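Local coordinates for protein condensin complex subunit 3 (Schizosaccharomyces pombe, PDB 5OQR) that serves as a regulatory subunit of the condensin complex, which is required to convert interphase chromatin into mitotic-like condensed chromosomes, at residues S464-L469 with V484-T489. Numbering follows the deposited sequence.
Sequences SYVQCL and VDMLKT
Met486 lays its bent side chain against Val466, the terminal methyl CE resting at 3.4 Å from CG2 of the valine and at 4.1 Å from its CG1, so that both branches of Val466 meet the same methyl. The two side chains pass each other in opposite directions. Met486 manages this through its shape: CG lies anti to the carbonyl carbon (chi1 -54°), and further turns at chi2 and chi3 swing the thioether round so that CE is aimed at Val466. Val466 answers with CG1 anti to its own backbone N, which sets CG2 on the side where CE arrives. One turn further along the same helix, Leu469 adds a looser touch, its CD2 standing 4.4 Å from CG of Met486, near the root of the methionine chain. The long residue is thus contacted at its base by leucine and at its end by valine, an example of how one flexible side chain can span two positions three residues apart on a facing helix. Across the two segments the closest CA atoms are those of Val466 and Met486, 7.4 Å apart. All three residues are buried, and the contact is wholly apolar. It joins helix 457-471 to the next helix in the chain, 480-495, whose residues 484-489 lie in HEAT repeat 7; the two segments run roughly antiparallel, as in the helical hairpins from which HEAT-type repeat stacks are built. Around helix 457-471, Leu469 also packs on Phe419, Cys420 and Leu423 of helix 416-434, Cys468 meets helix 399-412, and Gln467 reaches helix 500-514.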
# COMPACT_ATOMS: atom_id res chain seq x y z
N SER A 464 -21.43 25.73 12.71
CA SER A 464 -20.04 25.38 12.42
C SER A 464 -19.11 25.90 13.50
O SER A 464 -18.10 25.26 13.81
CB SER A 464 -19.63 25.92 11.06
OG SER A 464 -20.42 25.34 10.03
N TYR A 465 -19.41 27.06 14.09
CA TYR A 465 -18.62 27.55 15.21
C TYR A 465 -18.89 26.73 16.46
O TYR A 465 -17.98 26.47 17.25
CB TYR A 465 -18.94 29.02 15.48
CG TYR A 465 -18.37 30.01 14.48
CD1 TYR A 465 -18.02 29.61 13.19
CD2 TYR A 465 -18.18 31.33 14.83
CE1 TYR A 465 -17.50 30.52 12.29
CE2 TYR A 465 -17.66 32.24 13.93
CZ TYR A 465 -17.33 31.83 12.66
OH TYR A 465 -16.82 32.74 11.77
N VAL A 466 -20.15 26.32 16.66
CA VAL A 466 -20.48 25.45 17.79
C VAL A 466 -19.77 24.12 17.64
O VAL A 466 -19.23 23.57 18.61
CB VAL A 466 -22.01 25.27 17.88
CG1 VAL A 466 -22.37 24.45 19.11
CG2 VAL A 466 -22.71 26.61 17.92
N GLN A 467 -19.77 23.57 16.43
CA GLN A 467 -19.13 22.29 16.18
C GLN A 467 -17.65 22.35 16.54
O GLN A 467 -17.12 21.46 17.22
CB GLN A 467 -19.32 21.89 14.72
CG GLN A 467 -18.90 20.48 14.39
CD GLN A 467 -19.13 20.15 12.93
OE1 GLN A 467 -19.74 20.93 12.20
NE2 GLN A 467 -18.65 18.99 12.50
N CYS A 468 -16.95 23.39 16.09
CA CYS A 468 -15.53 23.51 16.38
C CYS A 468 -15.27 23.79 17.85
O CYS A 468 -14.20 23.47 18.36
CB CYS A 468 -14.91 24.61 15.52
SG CYS A 468 -14.80 24.23 13.77
N LEU A 469 -16.23 24.40 18.54
CA LEU A 469 -16.07 24.67 19.97
C LEU A 469 -15.92 23.37 20.75
O LEU A 469 -14.94 23.17 21.47
CB LEU A 469 -17.25 25.49 20.48
CG LEU A 469 -17.42 25.58 22.00
CD1 LEU A 469 -16.19 26.14 22.66
CD2 LEU A 469 -18.64 26.42 22.35
N VAL A 484 -25.43 24.43 28.36
CA VAL A 484 -26.88 24.60 28.41
C VAL A 484 -27.30 25.73 27.50
O VAL A 484 -28.38 25.69 26.90
CB VAL A 484 -27.34 24.84 29.87
CG1 VAL A 484 -28.86 24.93 29.93
CG2 VAL A 484 -26.85 23.73 30.78
N ASP A 485 -26.46 26.76 27.36
CA ASP A 485 -26.76 27.86 26.46
C ASP A 485 -26.74 27.40 25.01
O ASP A 485 -27.73 27.55 24.28
CB ASP A 485 -25.75 28.99 26.68
CG ASP A 485 -26.18 30.29 26.02
OD1 ASP A 485 -25.30 31.10 25.67
OD2 ASP A 485 -27.40 30.50 25.86
N MET A 486 -25.62 26.83 24.56
CA MET A 486 -25.53 26.36 23.18
C MET A 486 -26.63 25.36 22.87
O MET A 486 -27.17 25.34 21.76
CB MET A 486 -24.15 25.74 22.92
CG MET A 486 -22.97 26.64 23.25
SD MET A 486 -23.18 28.34 22.70
CE MET A 486 -23.14 28.08 20.95
N LEU A 487 -26.97 24.51 23.84
CA LEU A 487 -28.04 23.54 23.63
C LEU A 487 -29.38 24.24 23.41
O LEU A 487 -30.06 24.02 22.41
CB LEU A 487 -28.12 22.58 24.82
CG LEU A 487 -27.05 21.49 24.92
CD1 LEU A 487 -27.18 20.77 26.24
CD2 LEU A 487 -27.15 20.51 23.77
N LYS A 488 -29.77 25.11 24.35
CA LYS A 488 -31.07 25.76 24.26
C LYS A 488 -31.14 26.71 23.07
O LYS A 488 -32.17 26.78 22.39
CB LYS A 488 -31.37 26.53 25.55
CG LYS A 488 -31.62 25.64 26.76
CD LYS A 488 -32.35 26.37 27.87
CE LYS A 488 -31.47 27.37 28.60
NZ LYS A 488 -31.80 27.43 30.05
N THR A 489 -30.06 27.43 22.79
CA THR A 489 -30.12 28.51 21.81
C THR A 489 -29.94 28.02 20.38
O THR A 489 -30.55 28.58 19.47
CB THR A 489 -29.06 29.56 22.13
OG1 THR A 489 -29.16 29.95 23.51
CG2 THR A 489 -29.24 30.79 21.26